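Local coordinates for protein glycosyl hydrolase (Bacteroides ovatus, PDB 3QC2) that is classed as a glycosyl hydrolase, a carbohydrate-active protein built largely of small beta sheets in a fold consistent with a five-bladed beta-propeller, at residues 28-33 / 344-349; 67-72 / 87-92; 183-188 / 252-257; 282-287 / 303-308. All coordinates share one frame; numbering follows the deposited sequence. Where two conformers were deposited one is given.

The four contacts sample different ways of joining strands in one beta-rich fold, consistent with a propeller. Along the chain, contact 1 spans the other three, bringing residues 28-33 back to 344-349; contacts 2, 3 and 4 follow one another between its two ends. Contacts 1 and 2, with centres 10 Å apart, touch through Ile29 CD1, which packs 3.8 Å from Tyr69 CD1. Contact 3 lies on the other side of the chain's centre from contact 1, about 25 Å between centres. Contacts 3 and 4, 19 Å apart by centres, reach the same mixed sheet without touching. Contacts 2 and 4 join segments close in sequence, contact 3 pairs more distant strands, and contact 1 brings the two ends of the fold together.

Contact 1 of 4, residues 28-33 / 344-349; sequences VISPIE and DSKVGV
Val28 and Ile29 are tied to Val347 by two main-chain hydrogen bonds, which hold loop 28-33 nearly antiparallel to the start of strand 346-352. Val28 N donates to Val347 O over 3.0 Å in a bent bond, 134° at the hydrogen. The return bond, from Val347 N to Ile29 O at 2.9 Å, is straighter and lies in the carbonyl plane. Since two residues of the loop face one of the strand, this is a classic beta bulge.

The apolar contacts centre on Val28, whose two methyls go to different valines. Its CG1 meets Val349 CG1 at 3.5 Å, the two side chains crossing at about a right angle. With CG1 anti to the carbonyl carbon (chi1 -62°), CG2 is left facing the strand, 3.6 Å from Val347 CG1. Ile29 touches Val347 through the base of its side chain, CB to CB at 3.9 Å, while its CD1 end packs on Val67 and Tyr69 of strand 64-72.

Two contacts of mixed polarity complete the interface. Ser30 OG rests beside Lys346 CD, and Pro31 CD is 3.4 Å from Ser345 O. Arg99 binds Ser30 O, and Asn26 binds Val349 N.

Across the two segments, then, direction comes from the backbone and close fit from the valines, with no salt bridge; the chemistry is that of an added edge segment, recalling the closure of a propeller ring by its N-terminal part.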
loop_
_atom_site.group_PDB
_atom_site.type_symbol
_atom_site.label_atom_id
_atom_site.label_comp_id
_atom_site.label_asym_id
_atom_site.label_seq_id
_atom_site.Cartn_x
_atom_site.Cartn_y
_atom_site.Cartn_z
ATOM N N VAL A 28 -13.404 -6.376 6.960
ATOM C CA VAL A 28 -13.371 -5.515 8.170
ATOM C C VAL A 28 -13.976 -4.113 7.937
ATOM O O VAL A 28 -14.500 -3.487 8.872
ATOM C CB VAL A 28 -11.939 -5.380 8.744
ATOM C CG1 VAL A 28 -11.418 -6.737 9.168
ATOM C CG2 VAL A 28 -10.997 -4.718 7.731
ATOM N N ILE A 29 -13.890 -3.626 6.702
ATOM C CA ILE A 29 -14.427 -2.312 6.339
ATOM C C ILE A 29 -15.090 -2.406 4.971
ATOM O O ILE A 29 -14.451 -2.786 3.998
ATOM C CB ILE A 29 -13.324 -1.233 6.320
ATOM C CG1 ILE A 29 -12.726 -1.057 7.735
ATOM C CG2 ILE A 29 -13.868 0.075 5.829
ATOM C CD1 ILE A 29 -11.547 -0.112 7.798
ATOM N N SER A 30 -16.380 -2.061 4.918
ATOM C CA SER A 30 -17.153 -2.077 3.691
ATOM C C SER A 30 -17.799 -0.717 3.463
ATOM O O SER A 30 -17.882 0.105 4.399
ATOM C CB SER A 30 -18.237 -3.151 3.767
ATOM O OG SER A 30 -17.664 -4.422 3.908
ATOM N N PRO A 31 -18.264 -0.457 2.216
ATOM C CA PRO A 31 -18.924 0.822 1.926
ATOM C C PRO A 31 -20.195 1.072 2.772
ATOM O O PRO A 31 -20.938 0.126 3.078
ATOM C CB PRO A 31 -19.297 0.698 0.441
ATOM C CG PRO A 31 -18.394 -0.333 -0.108
ATOM C CD PRO A 31 -18.075 -1.273 0.998
ATOM N N ILE A 32 -20.412 2.345 3.135
ATOM C CA ILE A 32 -21.571 2.789 3.913
ATOM C C ILE A 32 -22.318 3.833 3.092
ATOM O O ILE A 32 -21.723 4.817 2.617
ATOM C CB ILE A 32 -21.154 3.422 5.278
ATOM C CG1 ILE A 32 -20.454 2.392 6.165
ATOM C CG2 ILE A 32 -22.356 3.955 6.008
ATOM C CD1 ILE A 32 -20.148 2.909 7.574
ATOM N N GLU A 33 -23.619 3.631 2.950
ATOM C CA GLU A 33 -24.488 4.498 2.147
ATOM C C GLU A 33 -24.828 5.853 2.849
ATOM O O GLU A 33 -24.709 6.927 2.252
ATOM C CB GLU A 33 -25.794 3.723 1.854
ATOM C CG GLU A 33 -26.791 4.390 0.905
ATOM C CD GLU A 33 -26.352 4.355 -0.566
ATOM O OE1 GLU A 33 -25.457 3.543 -0.918
ATOM O OE2 GLU A 33 -26.930 5.133 -1.373
ATOM N N ASP A 344 -11.133 -4.207 -5.150
ATOM C CA ASP A 344 -11.242 -2.745 -5.238
ATOM C C ASP A 344 -12.531 -2.182 -4.586
ATOM O O ASP A 344 -13.021 -1.139 -5.010
ATOM C CB ASP A 344 -11.172 -2.268 -6.715
ATOM C CG ASP A 344 -9.776 -2.351 -7.305
ATOM O OD1 ASP A 344 -8.826 -2.821 -6.620
ATOM O OD2 ASP A 344 -9.630 -1.931 -8.465
ATOM N N SER A 345 -13.069 -2.858 -3.564
ATOM C CA SER A 345 -14.301 -2.379 -2.934
ATOM C C SER A 345 -14.409 -2.547 -1.400
ATOM O O SER A 345 -15.190 -1.863 -0.785
ATOM C CB SER A 345 -15.502 -3.025 -3.608
ATOM O OG SER A 345 -15.527 -4.392 -3.354
ATOM N N LYS A 346 -13.622 -3.446 -0.807
ATOM C CA LYS A 346 -13.648 -3.688 0.659
ATOM C C LYS A 346 -12.217 -3.812 1.224
ATOM O O LYS A 346 -11.250 -3.899 0.466
ATOM C CB LYS A 346 -14.444 -4.957 0.966
ATOM C CG LYS A 346 -15.828 -4.976 0.318
ATOM C CD LYS A 346 -16.611 -6.186 0.683
ATOM C CE LYS A 346 -17.861 -6.332 -0.218
ATOM N NZ LYS A 346 -18.778 -5.163 -0.109
ATOM N N VAL A 347 -12.094 -3.783 2.551
ATOM C CA VAL A 347 -10.792 -3.960 3.221
ATOM C C VAL A 347 -10.800 -5.277 3.967
ATOM O O VAL A 347 -11.775 -5.616 4.613
ATOM C CB VAL A 347 -10.483 -2.838 4.235
ATOM C CG1 VAL A 347 -9.176 -3.146 5.008
ATOM C CG2 VAL A 347 -10.394 -1.506 3.543
ATOM N N GLY A 348 -9.711 -6.014 3.869
ATOM C CA GLY A 348 -9.589 -7.279 4.550
ATOM C C GLY A 348 -8.365 -7.324 5.417
ATOM O O GLY A 348 -7.444 -6.506 5.259
ATOM N N VAL A 349 -8.354 -8.280 6.343
ATOM C CA VAL A 349 -7.220 -8.503 7.235
ATOM C C VAL A 349 -6.853 -9.996 7.250
ATOM O O VAL A 349 -7.712 -10.859 7.083
ATOM C CB VAL A 349 -7.525 -8.053 8.676
ATOM C CG1 VAL A 349 -8.649 -8.935 9.302
ATOM C CG2 VAL A 349 -6.249 -8.090 9.544
#

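Contact 2 of 4, residues 67-72 / 87-92; sequences VLYRAE and GYATST
Strands 64-72 and 84-91 form a beta hairpin, part of a four-stranded antiparallel sheet, and their segments 67-72 and 87-91 run at 146° to each other, 4.7 Å apart at closest approach. Val67 with Ala89 and Tyr69 with Gly87 are hydrogen-bonded pairs; Leu68 with Tyr88 is the non-hydrogen-bonded pair between them. The bond from Val67 N to Ala89 O, 2.8 Å, is almost straight, whereas Tyr69 N approaches Gly87 O from above the carbonyl plane. That same oxygen receives a CA-H...O contact from Leu68 CA at 3.0 Å.

On one face of the sheet the Tyr69 ring is laid over the neighbouring strand. A chi1 of 56° folds the ring across so that Gly87 CA sits 3.6 Å from the ring centroid, a CH-pi contact over the face. Ala89 CB comes to the ring's edge, 4.2 Å from CE1. The phenol oxygen is fixed further out, by Glu49 and Arg99.

The other face carries Leu68 and Tyr88, whose side chains meet obliquely, Leu68 CD1 4.1 Å from Tyr88 CD2.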
loop_
_atom_site.group_PDB
_atom_site.type_symbol
_atom_site.label_atom_id
_atom_site.label_comp_id
_atom_site.label_asym_id
_atom_site.label_seq_id
_atom_site.Cartn_x
_atom_site.Cartn_y
_atom_site.Cartn_z
ATOM N N VAL A 67 -6.222 2.493 10.904
ATOM C CA VAL A 67 -6.257 2.280 9.488
ATOM C C VAL A 67 -6.843 3.499 8.789
ATOM O O VAL A 67 -7.831 4.058 9.243
ATOM C CB VAL A 67 -7.114 1.020 9.115
ATOM C CG1 VAL A 67 -7.585 1.082 7.665
ATOM C CG2 VAL A 67 -6.334 -0.279 9.397
ATOM N N LEU A 68 -6.183 3.932 7.717
ATOM C CA LEU A 68 -6.717 4.962 6.839
ATOM C C LEU A 68 -7.062 4.247 5.550
ATOM O O LEU A 68 -6.180 3.687 4.891
ATOM C CB LEU A 68 -5.748 6.108 6.582
ATOM C CG LEU A 68 -5.790 7.237 7.623
ATOM C CD1 LEU A 68 -5.274 6.773 8.930
ATOM C CD2 LEU A 68 -4.987 8.418 7.115
ATOM N N TYR A 69 -8.345 4.258 5.196
ATOM C CA TYR A 69 -8.817 3.549 4.018
ATOM C C TYR A 69 -9.245 4.477 2.895
ATOM O O TYR A 69 -9.836 5.531 3.138
ATOM C CB TYR A 69 -9.977 2.604 4.391
ATOM C CG TYR A 69 -11.175 3.271 5.090
ATOM C CD1 TYR A 69 -11.206 3.417 6.475
ATOM C CD2 TYR A 69 -12.269 3.725 4.362
ATOM C CE1 TYR A 69 -12.312 4.019 7.127
ATOM C CE2 TYR A 69 -13.370 4.328 4.993
ATOM C CZ TYR A 69 -13.383 4.463 6.380
ATOM O OH TYR A 69 -14.453 5.043 7.003
ATOM N N ARG A 70 -8.920 4.074 1.659
ATOM C CA ARG A 70 -9.330 4.800 0.476
ATOM C C ARG A 70 -10.823 4.607 0.306
ATOM O O ARG A 70 -11.286 3.487 0.192
ATOM C CB ARG A 70 -8.602 4.265 -0.761
ATOM C CG ARG A 70 -9.098 4.832 -2.086
ATOM C CD ARG A 70 -8.310 4.275 -3.261
ATOM N NE ARG A 70 -8.855 4.718 -4.539
ATOM C CZ ARG A 70 -8.364 4.383 -5.739
ATOM N NH1 ARG A 70 -7.286 3.592 -5.847
ATOM N NH2 ARG A 70 -8.952 4.847 -6.847
ATOM N N ALA A 71 -11.571 5.706 0.285
ATOM C CA ALA A 71 -13.022 5.664 0.134
ATOM C C ALA A 71 -13.455 6.462 -1.086
ATOM O O ALA A 71 -12.910 7.540 -1.358
ATOM C CB ALA A 71 -13.679 6.212 1.363
ATOM N N GLU A 72 -14.447 5.939 -1.812
ATOM C CA GLU A 72 -14.970 6.604 -3.014
ATOM C C GLU A 72 -16.480 6.684 -3.048
ATOM O O GLU A 72 -17.182 5.758 -2.615
ATOM C CB GLU A 72 -14.521 5.864 -4.283
ATOM C CG GLU A 72 -13.057 5.997 -4.632
ATOM C CD GLU A 72 -12.672 5.166 -5.854
ATOM O OE1 GLU A 72 -13.419 4.223 -6.201
ATOM O OE2 GLU A 72 -11.621 5.440 -6.452
ATOM N N GLY A 87 -10.598 7.586 4.784
ATOM C CA GLY A 87 -11.380 7.380 5.993
ATOM C C GLY A 87 -10.441 6.978 7.104
ATOM O O GLY A 87 -9.330 6.519 6.841
ATOM N N TYR A 88 -10.887 7.155 8.345
ATOM C CA TYR A 88 -10.083 6.854 9.543
ATOM C C TYR A 88 -10.824 5.826 10.404
ATOM O O TYR A 88 -12.005 5.959 10.634
ATOM C CB TYR A 88 -9.862 8.155 10.334
ATOM C CG TYR A 88 -9.111 8.030 11.682
ATOM C CD1 TYR A 88 -9.759 7.574 12.831
ATOM C CD2 TYR A 88 -7.770 8.421 11.796
ATOM C CE1 TYR A 88 -9.085 7.478 14.056
ATOM C CE2 TYR A 88 -7.090 8.329 13.003
ATOM C CZ TYR A 88 -7.749 7.858 14.133
ATOM O OH TYR A 88 -7.077 7.775 15.335
ATOM N N ALA A 89 -10.101 4.798 10.860
ATOM C CA ALA A 89 -10.670 3.736 11.700
ATOM C C ALA A 89 -9.625 3.269 12.697
ATOM O O ALA A 89 -8.434 3.216 12.375
ATOM C CB ALA A 89 -11.123 2.600 10.865
ATOM N N THR A 90 -10.074 2.927 13.897
ATOM C CA THR A 90 -9.181 2.466 14.958
ATOM C C THR A 90 -9.641 1.103 15.470
ATOM O O THR A 90 -10.834 0.781 15.416
ATOM C CB THR A 90 -9.122 3.498 16.126
ATOM O OG1 THR A 90 -8.105 3.122 17.058
ATOM C CG2 THR A 90 -10.457 3.608 16.833
ATOM N N SER A 91 -8.694 0.302 15.963
ATOM C CA SER A 91 -9.004 -1.035 16.489
ATOM C C SER A 91 -8.131 -1.417 17.687
ATOM O O SER A 91 -6.943 -1.072 17.735
ATOM C CB SER A 91 -8.818 -2.078 15.397
ATOM O OG SER A 91 -9.000 -3.390 15.908
ATOM N N THR A 92 -8.720 -2.147 18.635
ATOM C CA THR A 92 -7.992 -2.622 19.821
ATOM C C THR A 92 -7.490 -4.055 19.644
ATOM O O THR A 92 -6.658 -4.520 20.428
ATOM C CB THR A 92 -8.884 -2.594 21.105
ATOM O OG1 THR A 92 -10.018 -3.454 20.924
ATOM C CG2 THR A 92 -9.360 -1.156 21.429
#

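Contact 3 of 4, residues 183-188 / 252-257; sequences SILTEV and PPAIYT
Glu187 and Tyr256 lie side by side and point the same way, one from each strand. The carboxylate and ring planes are turned 54° apart, and Glu187 OE2 comes 3.5 Å from Tyr256 CD1. Both side chains set out with CG anti to the backbone nitrogen, and the glutamate continues fully extended, so it runs along the tyrosine rather than across it. Lys196 serves both: it forms a salt bridge with Glu187 OE1 and a cation-pi contact with the Tyr256 ring.

Leu185 shares this face of the sheet. Its CD1 reaches the small side chain of Ala254, CB at 4.0 Å, and is also near Tyr256 CB.

Thr186 points to the opposite face and grips one carbonyl twice. Its N donates to Ala254 O over 2.8 Å and its OG1 donates to the same oxygen over 2.7 Å, the two donors arriving from opposite faces of the carbonyl plane. A chi1 of 64° turns OG1 toward that oxygen and lets CG2 pack obliquely against Pro253 CB, 3.9 Å away. OG1 is also bonded to Gln193. Thr186 O is used in turn by Tyr256 N, at 2.7 Å and 175° at the hydrogen.

Farther along, a water accepts from Val188 N and donates to Tyr256 O, extending the link where the backbones do not bond directly.

Strands 182-189 and 247-257 are paired in parallel, each with antiparallel partners of its own, an arrangement consistent with the leading strands of successive blades meeting in a beta-propeller.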
loop_
_atom_site.group_PDB
_atom_site.type_symbol
_atom_site.label_atom_id
_atom_site.label_comp_id
_atom_site.label_asym_id
_atom_site.label_seq_id
_atom_site.Cartn_x
_atom_site.Cartn_y
_atom_site.Cartn_z
ATOM N N SER A 183 6.971 2.547 -0.601
ATOM C CA SER A 183 7.190 1.725 0.602
ATOM C C SER A 183 8.481 2.116 1.328
ATOM O O SER A 183 9.567 1.637 0.992
ATOM C CB SER A 183 7.243 0.252 0.221
ATOM O OG SER A 183 6.041 -0.131 -0.397
ATOM N N ILE A 184 8.355 2.972 2.339
ATOM C CA ILE A 184 9.523 3.434 3.095
ATOM C C ILE A 184 10.146 2.288 3.881
ATOM O O ILE A 184 9.437 1.387 4.354
ATOM C CB ILE A 184 9.166 4.591 4.058
ATOM C CG1 ILE A 184 8.664 5.804 3.274
ATOM C CG2 ILE A 184 10.381 4.994 4.901
ATOM C CD1 ILE A 184 8.206 6.950 4.155
ATOM N N LEU A 185 11.472 2.320 4.009
ATOM C CA LEU A 185 12.194 1.287 4.742
ATOM C C LEU A 185 11.994 1.464 6.241
ATOM O O LEU A 185 12.126 2.572 6.764
ATOM C CB LEU A 185 13.679 1.334 4.416
ATOM C CG LEU A 185 14.532 0.217 5.021
ATOM C CD1 LEU A 185 14.093 -1.162 4.502
ATOM C CD2 LEU A 185 15.958 0.463 4.703
ATOM N N THR A 186 11.687 0.357 6.918
ATOM C CA THR A 186 11.449 0.347 8.332
ATOM C C THR A 186 12.134 -0.836 8.987
ATOM O O THR A 186 12.592 -1.751 8.308
ATOM C CB THR A 186 9.936 0.222 8.641
ATOM O OG1 THR A 186 9.452 -1.046 8.170
ATOM C CG2 THR A 186 9.152 1.346 7.981
ATOM N N GLU A 187 12.191 -0.801 10.324
ATOM C CA GLU A 187 12.757 -1.879 11.129
ATOM C C GLU A 187 12.011 -1.967 12.467
ATOM O O GLU A 187 11.546 -0.959 12.998
ATOM C CB GLU A 187 14.248 -1.652 11.390
ATOM C CG GLU A 187 14.909 -2.805 12.212
ATOM C CD GLU A 187 16.404 -2.619 12.465
ATOM O OE1 GLU A 187 16.928 -1.489 12.272
ATOM O OE2 GLU A 187 17.054 -3.615 12.875
ATOM N N VAL A 188 11.890 -3.179 12.987
ATOM C CA VAL A 188 11.274 -3.404 14.276
ATOM C C VAL A 188 12.372 -3.251 15.333
ATOM O O VAL A 188 13.315 -4.027 15.361
ATOM C CB VAL A 188 10.625 -4.799 14.376
ATOM C CG1 VAL A 188 10.051 -5.017 15.742
ATOM C CG2 VAL A 188 9.527 -4.955 13.304
ATOM N N PRO A 252 3.010 -2.734 1.338
ATOM C CA PRO A 252 3.259 -1.963 2.556
ATOM C C PRO A 252 4.747 -1.577 2.697
ATOM O O PRO A 252 5.563 -1.972 1.849
ATOM C CB PRO A 252 2.817 -2.918 3.672
ATOM C CG PRO A 252 2.869 -4.237 3.107
ATOM C CD PRO A 252 2.737 -4.148 1.625
ATOM N N PRO A 253 5.097 -0.784 3.747
ATOM C CA PRO A 253 6.485 -0.395 3.976
ATOM C C PRO A 253 7.427 -1.600 4.031
ATOM O O PRO A 253 7.037 -2.664 4.523
ATOM C CB PRO A 253 6.430 0.310 5.342
ATOM C CG PRO A 253 5.097 0.900 5.395
ATOM C CD PRO A 253 4.183 -0.077 4.665
ATOM N N ALA A 254 8.645 -1.428 3.507
ATOM C CA ALA A 254 9.652 -2.495 3.499
ATOM C C ALA A 254 10.199 -2.682 4.922
ATOM O O ALA A 254 10.274 -1.718 5.683
ATOM C CB ALA A 254 10.777 -2.151 2.528
ATOM N N ILE A 255 10.569 -3.929 5.264
ATOM C CA ILE A 255 11.070 -4.273 6.613
ATOM C C ILE A 255 12.499 -4.852 6.602
ATOM O O ILE A 255 12.765 -5.897 5.994
ATOM C CB ILE A 255 10.151 -5.326 7.344
ATOM C CG1 ILE A 255 8.680 -4.902 7.325
ATOM C CG2 ILE A 255 10.610 -5.537 8.776
ATOM C CD1 ILE A 255 8.016 -5.061 5.996
ATOM N N TYR A 256 13.398 -4.155 7.299
ATOM C CA TYR A 256 14.767 -4.577 7.477
ATOM C C TYR A 256 14.771 -5.642 8.574
ATOM O O TYR A 256 14.328 -5.382 9.699
ATOM C CB TYR A 256 15.619 -3.363 7.908
ATOM C CG TYR A 256 17.079 -3.637 8.212
ATOM C CD1 TYR A 256 17.465 -4.154 9.441
ATOM C CD2 TYR A 256 18.078 -3.318 7.289
ATOM C CE1 TYR A 256 18.830 -4.390 9.747
ATOM C CE2 TYR A 256 19.434 -3.544 7.577
ATOM C CZ TYR A 256 19.799 -4.083 8.815
ATOM O OH TYR A 256 21.123 -4.315 9.116
ATOM N N THR A 257 15.245 -6.846 8.233
ATOM C CA THR A 257 15.322 -7.966 9.186
ATOM C C THR A 257 16.746 -8.515 9.195
ATOM O O THR A 257 17.579 -8.089 8.382
ATOM C CB THR A 257 14.361 -9.131 8.790
ATOM O OG1 THR A 257 14.880 -9.810 7.634
ATOM C CG2 THR A 257 12.941 -8.612 8.510
HETATM O O HOH W 1 12.843 -5.515 11.942
#

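Contact 4 of 4, residues 282-287 / 303-308; sequences VYAAGQ and DEPFFR
Phe306 and Ala285 bury the most surface here, the phenyl ring wedging against strand 283-290. Through a chi1 of 74° the phenyl of Phe306 turns back toward that strand. Gln287 NE2 stands over the centre of one ring face, 3.4 Å above its plane, with the amide almost upright (83° between planes); Phe307 CB lies over the opposite face, toward the rim. Gly286 O lies at the ring's edge, 3.3 Å from Phe306 CE1. The amide nitrogen is hydrogen-bonded to Phe16 O, which would help hold it in position above the ring.

Ala285 meets the loop with both its backbone and its methyl. Its CB touches Phe306 CE1 at 3.5 Å, while its N donates to Phe307 O at 2.9 Å and its O accepts from Phe306 N at the same length. The first of these belongs to a single antiparallel bridge between Ala285 and Phe307; the second is more bent, 137° at the hydrogen.

Ala284 adds a smaller apolar patch, its CB 3.6 Å from Pro305 CB and close to Arg308 CB as well.

The loop 303-308, which follows strand 298-301, thus lies along strand 283-290. On its other edge that strand is bonded to strand 260-268, and strand 324-332 approaches with Ile326 against Ala285 and Phe306 and Val324 against Phe307.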
loop_
_atom_site.group_PDB
_atom_site.type_symbol
_atom_site.label_atom_id
_atom_site.label_comp_id
_atom_site.label_asym_id
_atom_site.label_seq_id
_atom_site.Cartn_x
_atom_site.Cartn_y
_atom_site.Cartn_z
ATOM N N VAL A 282 -5.297 -9.406 -12.654
ATOM C CA VAL A 282 -5.639 -9.193 -11.240
ATOM C C VAL A 282 -4.399 -9.358 -10.389
ATOM O O VAL A 282 -3.364 -9.853 -10.866
ATOM C CB VAL A 282 -6.739 -10.113 -10.778
ATOM C CG1 VAL A 282 -8.058 -9.737 -11.482
ATOM C CG2 VAL A 282 -6.369 -11.519 -11.038
ATOM N N TYR A 283 -4.506 -8.946 -9.131
ATOM C CA TYR A 283 -3.376 -8.943 -8.226
ATOM C C TYR A 283 -3.317 -10.097 -7.246
ATOM O O TYR A 283 -4.334 -10.538 -6.718
ATOM C CB TYR A 283 -3.371 -7.649 -7.407
ATOM C CG TYR A 283 -3.113 -6.380 -8.190
ATOM C CD1 TYR A 283 -1.822 -5.934 -8.416
ATOM C CD2 TYR A 283 -4.153 -5.621 -8.664
ATOM C CE1 TYR A 283 -1.581 -4.761 -9.109
ATOM C CE2 TYR A 283 -3.925 -4.447 -9.367
ATOM C CZ TYR A 283 -2.639 -4.023 -9.580
ATOM O OH TYR A 283 -2.416 -2.864 -10.268
ATOM N N ALA A 284 -2.089 -10.553 -7.004
ATOM C CA ALA A 284 -1.774 -11.561 -6.001
ATOM C C ALA A 284 -0.450 -11.088 -5.379
ATOM O O ALA A 284 0.413 -10.533 -6.078
ATOM C CB ALA A 284 -1.653 -12.929 -6.602
ATOM N N ALA A 285 -0.308 -11.298 -4.077
ATOM C CA ALA A 285 0.808 -10.771 -3.320
ATOM C C ALA A 285 2.065 -11.621 -3.331
ATOM O O ALA A 285 2.011 -12.842 -3.183
ATOM C CB ALA A 285 0.364 -10.502 -1.868
ATOM N N GLY A 286 3.206 -10.938 -3.477
ATOM C CA GLY A 286 4.511 -11.564 -3.490
ATOM C C GLY A 286 5.437 -10.908 -2.483
ATOM O O GLY A 286 5.035 -10.013 -1.756
ATOM N N GLN A 287 6.677 -11.384 -2.434
ATOM C CA GLN A 287 7.701 -10.826 -1.543
ATOM C C GLN A 287 9.032 -10.871 -2.254
ATOM O O GLN A 287 9.318 -11.825 -2.978
ATOM C CB GLN A 287 7.794 -11.608 -0.218
ATOM C CG GLN A 287 6.511 -11.648 0.584
ATOM C CD GLN A 287 6.671 -12.311 1.967
ATOM O OE1 GLN A 287 7.671 -12.104 2.668
ATOM N NE2 GLN A 287 5.675 -13.073 2.365
ATOM N N ASP A 303 8.484 -17.233 -6.197
ATOM C CA ASP A 303 8.026 -17.666 -7.516
ATOM C C ASP A 303 6.505 -17.840 -7.575
ATOM O O ASP A 303 5.932 -17.857 -8.641
ATOM C CB ASP A 303 8.728 -18.978 -7.915
ATOM C CG ASP A 303 10.226 -18.788 -8.165
ATOM O OD1 ASP A 303 10.670 -17.618 -8.443
ATOM O OD2 ASP A 303 10.961 -19.790 -8.088
ATOM N N GLU A 304 5.876 -17.975 -6.411
ATOM C CA GLU A 304 4.427 -18.136 -6.292
ATOM C C GLU A 304 3.930 -17.080 -5.308
ATOM O O GLU A 304 4.615 -16.771 -4.363
ATOM C CB GLU A 304 4.100 -19.524 -5.734
ATOM C CG GLU A 304 4.673 -20.683 -6.533
ATOM C CD GLU A 304 4.020 -20.846 -7.899
ATOM O OE1 GLU A 304 2.974 -20.211 -8.150
ATOM O OE2 GLU A 304 4.547 -21.621 -8.721
ATOM N N PRO A 305 2.731 -16.533 -5.532
ATOM C CA PRO A 305 2.234 -15.557 -4.584
ATOM C C PRO A 305 1.945 -16.236 -3.225
ATOM O O PRO A 305 1.518 -17.393 -3.191
ATOM C CB PRO A 305 0.956 -15.054 -5.246
ATOM C CG PRO A 305 0.494 -16.187 -6.053
ATOM C CD PRO A 305 1.729 -16.866 -6.552
ATOM N N PHE A 306 2.219 -15.531 -2.130
ATOM C CA PHE A 306 2.010 -16.083 -0.763
ATOM C C PHE A 306 0.609 -15.825 -0.272
ATOM O O PHE A 306 0.164 -16.456 0.670
ATOM C CB PHE A 306 3.009 -15.481 0.235
ATOM C CG PHE A 306 2.703 -14.058 0.627
ATOM C CD1 PHE A 306 3.203 -12.978 -0.125
ATOM C CD2 PHE A 306 1.928 -13.786 1.762
ATOM C CE1 PHE A 306 2.924 -11.647 0.245
ATOM C CE2 PHE A 306 1.645 -12.470 2.131
ATOM C CZ PHE A 306 2.147 -11.390 1.364
ATOM N N PHE A 307 -0.076 -14.866 -0.909
ATOM C CA PHE A 307 -1.437 -14.487 -0.546
ATOM C C PHE A 307 -2.186 -14.115 -1.824
ATOM O O PHE A 307 -1.710 -13.305 -2.608
ATOM C CB PHE A 307 -1.396 -13.298 0.424
ATOM C CG PHE A 307 -2.699 -13.020 1.111
ATOM C CD1 PHE A 307 -3.067 -13.747 2.245
ATOM C CD2 PHE A 307 -3.545 -12.019 0.659
ATOM C CE1 PHE A 307 -4.284 -13.490 2.914
ATOM C CE2 PHE A 307 -4.763 -11.758 1.322
ATOM C CZ PHE A 307 -5.116 -12.513 2.467
ATOM N N ARG A 308 -3.356 -14.725 -2.029
ATOM C CA ARG A 308 -4.177 -14.473 -3.233
ATOM C C ARG A 308 -5.664 -14.587 -2.894
ATOM O O ARG A 308 -6.011 -15.016 -1.789
ATOM C CB ARG A 308 -3.805 -15.459 -4.336
ATOM C CG ARG A 308 -4.095 -16.921 -4.019
ATOM C CD ARG A 308 -3.573 -17.806 -5.123
ATOM N NE ARG A 308 -3.836 -19.219 -4.888
ATOM C CZ ARG A 308 -4.961 -19.858 -5.233
ATOM N NH1 ARG A 308 -5.981 -19.211 -5.830
ATOM N NH2 ARG A 308 -5.081 -21.155 -4.968
#